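Local coordinates for TRNA nucleotidyl transferase-related protein (Thermotoga maritima, PDB 3H38) that probably adds nucleotides from CTP and ATP to the 3' end of tRNA, acting as the class II CCA-adding part of a longer protein, at residues A[279-284]-A[303-308]; A[283-288]-A[310-315]; A[245-250]-A[289-294]. All coordinates share one frame; numbering follows the deposited sequence.

Contact 1: residues A[279-284]-A[303-308]; sequences RFYAVL and YSLRRN
Tyr281 supplies the polar link of this contact through its phenol oxygen, which accepts a hydrogen bond from the backbone nitrogen of Arg306. The distance from Arg306 N to Tyr281 OH is 3.3 Å and the N-H...O angle is 146°, so the bond is rather long and somewhat bent. A tyrosine suits the place because its ring spans the gap from the helix while its hydroxyl can still meet an amide of a segment that has no regular structure. With CG anti to the carbonyl carbon (chi1 -83°), the ring leans toward the loop and ends beside the backbone of Leu305 and Arg306. Arg306 CG comes within 3.6 Å of Tyr281 OH, and the extended side chain crosses that of the tyrosine at about a right angle, the guanidinium plane turned 86° from the ring.

The apolar part centres on Leu305. Its CD2 methyl lies 3.7 Å from CE2 of Phe280, and it also meets CD1 of Leu284 at 3.9 Å, the two leucines reaching toward each other tip to tip. Phe280 and Leu284 are one helical turn apart and already pack together, Leu284 CD1 lying 3.5 Å above one face of the Phe280 ring near its rim. Leu305 therefore adds its branched end to an existing hydrophobic ridge, and Trp296 and Val299 of helix 293-302 also touch it. Arg218 of helix 214-225 touches both Phe280 and Tyr281 and makes a weak hydrogen bond to Ser304 O.

The arrangement is a helix packed against an interhelical linker, in the helical C-terminal part of this class II CCA-adding enzyme: it joins the passage from helix 293-302 to helix 309-328 to the side of helix 279-287.

Contact 2: residues A[283-288]-A[310-315]; sequences VLHVFL and INEIRH
His285 and Leu288 pack around Ile313 in a buried helix-helix contact, made where the end of helix 279-287 meets the start of helix 309-328. It belongs to the all-helical part of the class II CCA-adding fold, away from the nucleotide and magnesium sites. The axes of the two short helical segments approach to 9.6 Å and cross at -67°, a steep angle that confines the meeting to a small patch, and it rests on van der Waals and CH-pi contacts.

Ile313 carries most of it. CG1 stands beside its own backbone N and anti to the carbonyl carbon (chi1 -73°), which aims the longer branch at the partner helix. On the way CG1 passes over one face of the His285 imidazole, 4.0 Å from the ring centroid and 25° off its normal, a CH-pi contact displaced toward the rim. At the end of the branch CD1 packs 3.6 Å from Leu288 CB. A beta-branched alkyl chain suits the place because its long branch reaches the ring and Leu288 while CG2 packs beside the carbonyl oxygens of His285 and Leu288, 3.9 Å from each. With an alanine here, the His285 face and Leu288 CB would probably lose their apolar cover and a gap would open between the helices.

The imidazole is flanked again by Glu312, whose CB is 4.0 Å from His285 CE1. His285 NE2 is buried with no polar partner in the model; Glu312 OE2, at 4.3 Å, is too far to bond but might favour a protonated ring. From helix 345-352, the ring of His350 meets the imidazole, and Glu346 and Thr347 touch His285 too.

Leu288, just past the helix end, closes the last turn with its N bonded to Leu284 O, and that same carbonyl oxygen lies 3.5 Å from Ile313 CD1.

Contact 3: residues A[245-250]-A[289-294]; sequences HLFPKT and EFYDDE
One water donates to two carbonyl oxygens, Glu289 O at 3.0 Å and Lys249 O at 3.2 Å, and so ties the backbones of the two loops together. A second polar link is the hydrogen bond from Lys249 N to Tyr291 OH, 3.0 Å long with an N-H...O angle of 136°. That hydroxyl is modelled too close to a neighbour, so its exact place, and with it the bond length, is less sure.

The ring of Tyr291 does most of the packing. Lys249 lies over one of its faces, CB 3.5 Å from the ring centroid and 26° off the normal, in a CH-pi contact displaced toward the hydroxyl end. A lysine fits this exposed spot because only its aliphatic root is needed against the ring; the chain bends at chi2 (71°) and carries the amine away. Its CG passes 3.9 Å from Asp292 OD1, while NZ stays 5.0 Å from Asp292 OD2, too far for a salt bridge, though the opposite charges may attract weakly. In the plane of the ring, at its edge, lies Glu289 O from the tyrosine's own segment.

Phe247 to Thr250 form a type I beta turn, closed by Thr250 N bonding Phe247 O at 3.1 Å. Pro248, with its fixed phi, is well placed as the second residue of such a turn. On the other side Asp292 takes the N-cap position of helix 293-302, a frequent place for aspartate, and its OD2 is hydrogen-bonded to Ser295 OG. The Phe247 ring looks elsewhere, meeting the rings of Phe287 and Tyr303.

The arrangement is a type I turn after helix 242-246, packed against the loop that leads into the N-cap of helix 293-302: loop-to-loop packing within the helical part of the enzyme, at a turn in the family's probable RNA-binding region.

Overall arrangement
Contacts 1 and 2 both start from helix 279-287, share Val283 and Leu284, and have centres 8 Å apart; Leu305 CD1 of one packs on Leu288 CD2 of the other. Contact 2 is the buried one, held by apolar and CH-pi packing, though it includes a histidine and a glutamate. Contacts 1 and 3 are partly exposed and mix apolar packing with a tyrosine hydroxyl that meets a backbone amide, less surely placed in contact 3, which adds a water. Helix 293-302 runs from the second segment of contact 3 to that of contact 1. Arg314, on the helix of contact 2, bonds Tyr291 O and makes a salt bridge with Asp293, while Tyr303 bonds Leu246 O, so polar links join contact 3 to both neighbours.

Contact 1: residues A[279-284]-A[303-308]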
loop_
_atom_site.group_PDB
_atom_site.type_symbol
_atom_site.label_atom_id
_atom_site.label_comp_id
_atom_site.label_asym_id
_atom_site.label_seq_id
_atom_site.Cartn_x
_atom_site.Cartn_y
_atom_site.Cartn_z
ATOM N N ARG A 279 3.482 -1.039 -6.360
ATOM C CA ARG A 279 3.836 -2.280 -5.691
ATOM C C ARG A 279 2.748 -3.331 -5.765
ATOM O O ARG A 279 3.053 -4.532 -5.795
ATOM C CB ARG A 279 4.219 -2.016 -4.245
ATOM C CG ARG A 279 5.292 -0.980 -4.155
ATOM C CD ARG A 279 6.065 -1.080 -2.882
ATOM N NE ARG A 279 6.974 0.050 -2.791
ATOM C CZ ARG A 279 7.663 0.362 -1.702
ATOM N NH1 ARG A 279 8.458 1.427 -1.714
ATOM N NH2 ARG A 279 7.548 -0.386 -0.606
ATOM N N PHE A 280 1.492 -2.881 -5.795
ATOM C CA PHE A 280 0.367 -3.795 -5.916
ATOM C C PHE A 280 0.502 -4.642 -7.207
ATOM O O PHE A 280 0.362 -5.861 -7.182
ATOM C CB PHE A 280 -0.967 -3.025 -5.871
ATOM C CG PHE A 280 -2.185 -3.900 -6.055
ATOM C CD1 PHE A 280 -2.472 -4.917 -5.153
ATOM C CD2 PHE A 280 -3.047 -3.697 -7.122
ATOM C CE1 PHE A 280 -3.591 -5.734 -5.324
ATOM C CE2 PHE A 280 -4.168 -4.504 -7.299
ATOM C CZ PHE A 280 -4.432 -5.538 -6.392
ATOM N N TYR A 281 0.776 -3.981 -8.323
ATOM C CA TYR A 281 0.941 -4.659 -9.597
ATOM C C TYR A 281 2.257 -5.433 -9.703
ATOM O O TYR A 281 2.299 -6.513 -10.300
ATOM C CB TYR A 281 0.862 -3.653 -10.727
ATOM C CG TYR A 281 -0.538 -3.350 -11.113
ATOM C CD1 TYR A 281 -0.990 -3.649 -12.379
ATOM C CD2 TYR A 281 -1.434 -2.803 -10.200
ATOM C CE1 TYR A 281 -2.273 -3.402 -12.744
ATOM C CE2 TYR A 281 -2.745 -2.549 -10.563
ATOM C CZ TYR A 281 -3.142 -2.853 -11.841
ATOM O OH TYR A 281 -4.405 -2.626 -12.263
ATOM N N ALA A 282 3.324 -4.873 -9.145
ATOM C CA ALA A 282 4.590 -5.581 -9.117
ATOM C C ALA A 282 4.352 -6.944 -8.484
ATOM O O ALA A 282 4.741 -7.977 -9.043
ATOM C CB ALA A 282 5.609 -4.806 -8.321
ATOM N N VAL A 283 3.694 -6.951 -7.325
ATOM C CA VAL A 283 3.422 -8.207 -6.618
ATOM C C VAL A 283 2.478 -9.119 -7.393
ATOM O O VAL A 283 2.553 -10.339 -7.281
ATOM C CB VAL A 283 2.840 -7.971 -5.201
ATOM C CG1 VAL A 283 2.707 -9.284 -4.455
ATOM C CG2 VAL A 283 3.742 -7.066 -4.420
ATOM N N LEU A 284 1.581 -8.539 -8.177
ATOM C CA LEU A 284 0.660 -9.370 -8.946
ATOM C C LEU A 284 1.371 -10.032 -10.126
ATOM O O LEU A 284 0.985 -11.124 -10.562
ATOM C CB LEU A 284 -0.551 -8.568 -9.434
ATOM C CG LEU A 284 -1.540 -8.003 -8.411
ATOM C CD1 LEU A 284 -2.691 -7.268 -9.104
ATOM C CD2 LEU A 284 -2.091 -9.092 -7.513
ATOM N N TYR A 303 -10.832 -7.746 -8.403
ATOM C CA TYR A 303 -10.005 -6.615 -8.082
ATOM C C TYR A 303 -10.025 -5.909 -9.382
ATOM O O TYR A 303 -10.278 -6.528 -10.344
ATOM C CB TYR A 303 -8.640 -7.111 -7.709
ATOM C CG TYR A 303 -8.761 -8.177 -6.701
ATOM C CD1 TYR A 303 -8.545 -9.461 -7.029
ATOM C CD2 TYR A 303 -9.170 -7.899 -5.426
ATOM C CE1 TYR A 303 -8.689 -10.423 -6.120
ATOM C CE2 TYR A 303 -9.320 -8.856 -4.528
ATOM C CZ TYR A 303 -9.062 -10.118 -4.863
ATOM O OH TYR A 303 -9.210 -11.103 -3.970
ATOM N N SER A 304 -9.905 -4.617 -9.467
ATOM C CA SER A 304 -10.101 -4.047 -10.796
ATOM C C SER A 304 -8.866 -3.800 -11.638
ATOM O O SER A 304 -8.460 -2.685 -11.761
ATOM C CB SER A 304 -10.958 -2.802 -10.712
ATOM O OG SER A 304 -12.245 -3.140 -10.280
ATOM N N LEU A 305 -8.326 -4.836 -12.270
ATOM C CA LEU A 305 -7.021 -4.818 -12.930
ATOM C C LEU A 305 -7.075 -4.369 -14.384
ATOM O O LEU A 305 -8.079 -4.583 -15.069
ATOM C CB LEU A 305 -6.407 -6.207 -12.818
ATOM C CG LEU A 305 -6.541 -6.730 -11.381
ATOM C CD1 LEU A 305 -5.895 -8.125 -11.197
ATOM C CD2 LEU A 305 -5.996 -5.690 -10.336
ATOM N N ARG A 306 -5.987 -3.821 -14.888
ATOM C CA ARG A 306 -5.906 -3.444 -16.273
ATOM C C ARG A 306 -6.058 -4.667 -17.112
ATOM O O ARG A 306 -5.665 -5.718 -16.725
ATOM C CB ARG A 306 -4.567 -2.856 -16.576
ATOM C CG ARG A 306 -4.238 -1.674 -15.776
ATOM C CD ARG A 306 -3.285 -0.738 -16.450
ATOM N NE ARG A 306 -3.422 0.597 -15.884
ATOM C CZ ARG A 306 -2.911 1.714 -16.400
ATOM N NH1 ARG A 306 -2.203 1.686 -17.521
ATOM N NH2 ARG A 306 -3.104 2.866 -15.779
ATOM N N ARG A 307 -6.658 -4.532 -18.275
ATOM C CA ARG A 307 -6.902 -5.705 -19.107
ATOM C C ARG A 307 -5.596 -6.285 -19.670
ATOM O O ARG A 307 -5.431 -7.500 -19.756
ATOM C CB ARG A 307 -7.878 -5.368 -20.249
ATOM C CG ARG A 307 -9.314 -5.034 -19.809
ATOM C CD ARG A 307 -10.263 -4.871 -21.003
ATOM N NE ARG A 307 -10.435 -6.108 -21.776
ATOM C CZ ARG A 307 -11.383 -7.017 -21.545
ATOM N NH1 ARG A 307 -12.248 -6.829 -20.555
ATOM N NH2 ARG A 307 -11.469 -8.116 -22.300
ATOM N N ASN A 308 -4.678 -5.417 -20.015
ATOM C CA ASN A 308 -3.427 -5.793 -20.616
ATOM C C ASN A 308 -2.488 -6.529 -19.695
ATOM O O ASN A 308 -1.530 -7.049 -20.140
ATOM C CB ASN A 308 -2.723 -4.547 -21.133
ATOM C CG ASN A 308 -2.336 -4.658 -22.581
ATOM O OD1 ASN A 308 -1.178 -4.900 -22.917
ATOM N ND2 ASN A 308 -3.307 -4.489 -23.457
#

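Contact 2: residues A[283-288]-A[310-315]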
loop_
_atom_site.group_PDB
_atom_site.type_symbol
_atom_site.label_atom_id
_atom_site.label_comp_id
_atom_site.label_asym_id
_atom_site.label_seq_id
_atom_site.Cartn_x
_atom_site.Cartn_y
_atom_site.Cartn_z
ATOM N N VAL A 283 3.694 -6.951 -7.325
ATOM C CA VAL A 283 3.422 -8.207 -6.618
ATOM C C VAL A 283 2.478 -9.119 -7.393
ATOM O O VAL A 283 2.553 -10.339 -7.281
ATOM C CB VAL A 283 2.840 -7.971 -5.201
ATOM C CG1 VAL A 283 2.707 -9.284 -4.455
ATOM C CG2 VAL A 283 3.742 -7.066 -4.420
ATOM N N LEU A 284 1.581 -8.539 -8.177
ATOM C CA LEU A 284 0.660 -9.370 -8.946
ATOM C C LEU A 284 1.371 -10.032 -10.126
ATOM O O LEU A 284 0.985 -11.124 -10.562
ATOM C CB LEU A 284 -0.551 -8.568 -9.434
ATOM C CG LEU A 284 -1.540 -8.003 -8.411
ATOM C CD1 LEU A 284 -2.691 -7.268 -9.104
ATOM C CD2 LEU A 284 -2.091 -9.092 -7.513
ATOM N N HIS A 285 2.406 -9.374 -10.647
ATOM C CA HIS A 285 3.209 -9.970 -11.714
ATOM C C HIS A 285 3.671 -11.354 -11.270
ATOM O O HIS A 285 3.727 -12.273 -12.075
ATOM C CB HIS A 285 4.403 -9.103 -12.087
ATOM C CG HIS A 285 4.122 -8.113 -13.167
ATOM N ND1 HIS A 285 4.506 -8.310 -14.478
ATOM C CD2 HIS A 285 3.517 -6.895 -13.139
ATOM C CE1 HIS A 285 4.159 -7.266 -15.207
ATOM N NE2 HIS A 285 3.562 -6.388 -14.409
ATOM N N VAL A 286 3.956 -11.502 -9.976
ATOM C CA VAL A 286 4.378 -12.792 -9.439
ATOM C C VAL A 286 3.201 -13.703 -9.123
ATOM O O VAL A 286 3.119 -14.820 -9.621
ATOM C CB VAL A 286 5.265 -12.648 -8.192
ATOM C CG1 VAL A 286 5.668 -14.032 -7.687
ATOM C CG2 VAL A 286 6.513 -11.822 -8.525
ATOM N N PHE A 287 2.294 -13.216 -8.289
ATOM C CA PHE A 287 1.105 -13.968 -7.900
ATOM C C PHE A 287 0.388 -14.598 -9.062
ATOM O O PHE A 287 -0.047 -15.752 -9.001
ATOM C CB PHE A 287 0.145 -13.046 -7.163
ATOM C CG PHE A 287 0.512 -12.826 -5.723
ATOM C CD1 PHE A 287 1.431 -13.654 -5.102
ATOM C CD2 PHE A 287 -0.084 -11.829 -4.985
ATOM C CE1 PHE A 287 1.761 -13.487 -3.791
ATOM C CE2 PHE A 287 0.236 -11.658 -3.644
ATOM C CZ PHE A 287 1.155 -12.480 -3.049
ATOM N N LEU A 288 0.294 -13.849 -10.144
ATOM C CA LEU A 288 -0.575 -14.238 -11.243
ATOM C C LEU A 288 0.129 -14.962 -12.412
ATOM O O LEU A 288 -0.472 -15.211 -13.453
ATOM C CB LEU A 288 -1.385 -13.025 -11.718
ATOM C CG LEU A 288 -2.757 -12.735 -11.066
ATOM C CD1 LEU A 288 -2.890 -13.207 -9.627
ATOM C CD2 LEU A 288 -3.102 -11.268 -11.175
ATOM N N ILE A 310 -2.402 -9.239 -17.988
ATOM C CA ILE A 310 -2.148 -10.646 -18.219
ATOM C C ILE A 310 -1.152 -10.809 -19.375
ATOM O O ILE A 310 -0.302 -11.687 -19.338
ATOM C CB ILE A 310 -3.430 -11.440 -18.447
ATOM C CG1 ILE A 310 -3.167 -12.937 -18.238
ATOM C CG2 ILE A 310 -4.015 -11.147 -19.833
ATOM C CD1 ILE A 310 -2.609 -13.290 -16.872
ATOM N N ASN A 311 -1.220 -9.924 -20.364
ATOM C CA ASN A 311 -0.254 -9.945 -21.459
ATOM C C ASN A 311 1.189 -9.778 -20.978
ATOM O O ASN A 311 2.081 -10.499 -21.443
ATOM C CB ASN A 311 -0.560 -8.861 -22.500
ATOM C CG ASN A 311 -1.876 -9.078 -23.205
ATOM O OD1 ASN A 311 -2.267 -10.212 -23.471
ATOM N ND2 ASN A 311 -2.571 -7.983 -23.516
ATOM N N GLU A 312 1.404 -8.819 -20.070
ATOM C CA GLU A 312 2.746 -8.430 -19.607
ATOM C C GLU A 312 3.352 -9.469 -18.687
ATOM O O GLU A 312 4.554 -9.755 -18.754
ATOM C CB GLU A 312 2.705 -7.093 -18.878
ATOM C CG GLU A 312 2.174 -5.945 -19.729
ATOM C CD GLU A 312 1.356 -4.934 -18.927
ATOM O OE1 GLU A 312 0.269 -4.550 -19.405
ATOM O OE2 GLU A 312 1.791 -4.534 -17.821
ATOM N N ILE A 313 2.511 -10.022 -17.823
ATOM C CA ILE A 313 2.901 -11.126 -16.966
ATOM C C ILE A 313 3.347 -12.290 -17.834
ATOM O O ILE A 313 4.410 -12.871 -17.622
ATOM C CB ILE A 313 1.729 -11.553 -16.056
ATOM C CG1 ILE A 313 1.521 -10.495 -14.965
ATOM C CG2 ILE A 313 1.966 -12.937 -15.464
ATOM C CD1 ILE A 313 0.390 -10.800 -13.970
ATOM N N ARG A 314 2.535 -12.598 -18.836
ATOM C CA ARG A 314 2.781 -13.726 -19.711
ATOM C C ARG A 314 4.066 -13.545 -20.492
ATOM O O ARG A 314 4.798 -14.504 -20.717
ATOM C CB ARG A 314 1.589 -13.959 -20.636
ATOM C CG ARG A 314 0.432 -14.575 -19.884
ATOM C CD ARG A 314 -0.748 -14.891 -20.767
ATOM N NE ARG A 314 -1.655 -15.807 -20.077
ATOM C CZ ARG A 314 -2.944 -15.940 -20.370
ATOM N NH1 ARG A 314 -3.697 -16.797 -19.691
ATOM N NH2 ARG A 314 -3.476 -15.216 -21.345
ATOM N N HIS A 315 4.356 -12.312 -20.886
ATOM C CA HIS A 315 5.623 -12.041 -21.545
ATOM C C HIS A 315 6.776 -12.472 -20.635
ATOM O O HIS A 315 7.691 -13.154 -21.074
ATOM C CB HIS A 315 5.733 -10.562 -21.935
ATOM C CG HIS A 315 7.037 -10.196 -22.585
ATOM N ND1 HIS A 315 7.533 -10.861 -23.696
ATOM C CD2 HIS A 315 7.942 -9.231 -22.303
ATOM C CE1 HIS A 315 8.682 -10.325 -24.053
ATOM N NE2 HIS A 315 8.954 -9.326 -23.228
#

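Contact 3: residues A[245-250]-A[289-294]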
loop_
_atom_site.group_PDB
_atom_site.type_symbol
_atom_site.label_atom_id
_atom_site.label_comp_id
_atom_site.label_asym_id
_atom_site.label_seq_id
_atom_site.Cartn_x
_atom_site.Cartn_y
_atom_site.Cartn_z
ATOM N N HIS A 245 -6.963 -17.806 -0.822
ATOM C CA HIS A 245 -8.340 -17.315 -0.752
ATOM C C HIS A 245 -8.479 -15.943 -1.381
ATOM O O HIS A 245 -9.585 -15.507 -1.698
ATOM C CB HIS A 245 -8.833 -17.234 0.678
ATOM C CG HIS A 245 -9.105 -18.566 1.293
ATOM N ND1 HIS A 245 -10.235 -19.291 1.009
ATOM C CD2 HIS A 245 -8.399 -19.285 2.200
ATOM C CE1 HIS A 245 -10.217 -20.420 1.712
ATOM N NE2 HIS A 245 -9.112 -20.437 2.436
ATOM N N LEU A 246 -7.371 -15.236 -1.545
ATOM C CA LEU A 246 -7.440 -13.995 -2.312
ATOM C C LEU A 246 -7.335 -14.295 -3.821
ATOM O O LEU A 246 -8.051 -13.707 -4.642
ATOM C CB LEU A 246 -6.365 -12.990 -1.861
ATOM C CG LEU A 246 -6.405 -12.549 -0.398
ATOM C CD1 LEU A 246 -5.385 -11.454 -0.126
ATOM C CD2 LEU A 246 -7.815 -12.068 -0.021
ATOM N N PHE A 247 -6.449 -15.228 -4.163
ATOM C CA PHE A 247 -6.161 -15.590 -5.557
ATOM C C PHE A 247 -6.114 -17.100 -5.653
ATOM O O PHE A 247 -5.135 -17.725 -5.256
ATOM C CB PHE A 247 -4.827 -15.005 -6.018
ATOM C CG PHE A 247 -4.621 -13.597 -5.587
ATOM C CD1 PHE A 247 -3.933 -13.315 -4.427
ATOM C CD2 PHE A 247 -5.178 -12.553 -6.308
ATOM C CE1 PHE A 247 -3.777 -12.002 -4.004
ATOM C CE2 PHE A 247 -5.033 -11.245 -5.893
ATOM C CZ PHE A 247 -4.321 -10.964 -4.740
ATOM N N PRO A 248 -7.180 -17.682 -6.200
ATOM C CA PRO A 248 -7.529 -19.101 -6.106
ATOM C C PRO A 248 -6.637 -19.982 -6.974
ATOM O O PRO A 248 -6.665 -21.202 -6.850
ATOM C CB PRO A 248 -8.976 -19.136 -6.629
ATOM C CG PRO A 248 -9.389 -17.664 -6.798
ATOM C CD PRO A 248 -8.117 -16.943 -7.056
ATOM N N LYS A 249 -5.874 -19.365 -7.864
ATOM C CA LYS A 249 -4.928 -20.102 -8.687
ATOM C C LYS A 249 -3.470 -19.844 -8.324
ATOM O O LYS A 249 -2.570 -20.354 -8.992
ATOM C CB LYS A 249 -5.145 -19.796 -10.165
ATOM C CG LYS A 249 -5.815 -20.915 -10.908
ATOM C CD LYS A 249 -7.255 -21.047 -10.521
ATOM C CE LYS A 249 -7.820 -22.354 -11.044
ATOM N NZ LYS A 249 -9.306 -22.364 -10.979
ATOM N N THR A 250 -3.225 -19.042 -7.293
ATOM C CA THR A 250 -1.845 -18.825 -6.853
ATOM C C THR A 250 -1.496 -19.653 -5.607
ATOM O O THR A 250 -2.210 -19.649 -4.582
ATOM C CB THR A 250 -1.433 -17.322 -6.616
ATOM O OG1 THR A 250 -1.368 -17.053 -5.220
ATOM C CG2 THR A 250 -2.347 -16.314 -7.290
ATOM N N GLU A 289 1.389 -15.328 -12.231
ATOM C CA GLU A 289 2.038 -16.166 -13.227
ATOM C C GLU A 289 1.232 -17.435 -13.496
ATOM O O GLU A 289 0.717 -18.065 -12.565
ATOM C CB GLU A 289 3.457 -16.526 -12.793
ATOM C CG GLU A 289 4.425 -15.356 -12.891
ATOM C CD GLU A 289 5.861 -15.750 -12.554
ATOM O OE1 GLU A 289 6.776 -14.974 -12.896
ATOM O OE2 GLU A 289 6.076 -16.832 -11.948
ATOM N N PHE A 290 1.109 -17.779 -14.778
ATOM C CA PHE A 290 0.581 -19.081 -15.217
ATOM C C PHE A 290 -0.923 -19.226 -15.055
ATOM O O PHE A 290 -1.465 -20.341 -15.033
ATOM C CB PHE A 290 1.325 -20.231 -14.534
ATOM C CG PHE A 290 2.799 -20.214 -14.794
ATOM C CD1 PHE A 290 3.693 -19.973 -13.765
ATOM C CD2 PHE A 290 3.288 -20.398 -16.087
ATOM C CE1 PHE A 290 5.049 -19.937 -14.000
ATOM C CE2 PHE A 290 4.645 -20.366 -16.336
ATOM C CZ PHE A 290 5.530 -20.131 -15.291
ATOM N N TYR A 291 -1.591 -18.083 -14.965
ATOM C CA TYR A 291 -3.035 -18.057 -14.836
ATOM C C TYR A 291 -3.680 -18.280 -16.195
ATOM O O TYR A 291 -3.337 -17.635 -17.185
ATOM C CB TYR A 291 -3.502 -16.718 -14.247
ATOM C CG TYR A 291 -3.790 -16.740 -12.764
ATOM C CD1 TYR A 291 -5.002 -16.275 -12.277
ATOM C CD2 TYR A 291 -2.855 -17.218 -11.852
ATOM C CE1 TYR A 291 -5.289 -16.289 -10.920
ATOM C CE2 TYR A 291 -3.131 -17.237 -10.482
ATOM C CZ TYR A 291 -4.358 -16.767 -10.028
ATOM O OH TYR A 291 -4.677 -16.769 -8.688
ATOM N N ASP A 292 -4.616 -19.212 -16.230
ATOM C CA ASP A 292 -5.439 -19.435 -17.404
ATOM C C ASP A 292 -6.379 -18.242 -17.621
ATOM O O ASP A 292 -6.672 -17.492 -16.689
ATOM C CB ASP A 292 -6.232 -20.729 -17.222
ATOM C CG ASP A 292 -6.757 -20.902 -15.788
ATOM O OD1 ASP A 292 -5.995 -20.666 -14.803
ATOM O OD2 ASP A 292 -7.933 -21.295 -15.656
ATOM N N ASP A 293 -6.900 -18.110 -18.818
ATOM C CA ASP A 293 -7.695 -16.983 -19.214
ATOM C C ASP A 293 -8.941 -16.749 -18.391
ATOM O O ASP A 293 -9.317 -15.641 -18.166
ATOM C CB ASP A 293 -8.108 -17.176 -20.663
ATOM C CG ASP A 293 -7.079 -16.667 -21.626
ATOM O OD1 ASP A 293 -6.335 -15.772 -21.241
ATOM O OD2 ASP A 293 -7.009 -17.124 -22.769
ATOM N N GLU A 294 -9.615 -17.801 -17.988
ATOM C CA GLU A 294 -10.836 -17.674 -17.204
ATOM C C GLU A 294 -10.508 -17.407 -15.736
ATOM O O GLU A 294 -11.238 -16.688 -15.047
ATOM C CB GLU A 294 -11.734 -18.908 -17.356
ATOM C CG GLU A 294 -11.049 -20.241 -17.111
ATOM C CD GLU A 294 -9.991 -20.569 -18.160
ATOM O OE1 GLU A 294 -8.840 -20.110 -18.007
ATOM O OE2 GLU A 294 -10.300 -21.297 -19.130
HETATM O O HOH W 1 -1.162 -20.346 -11.834
#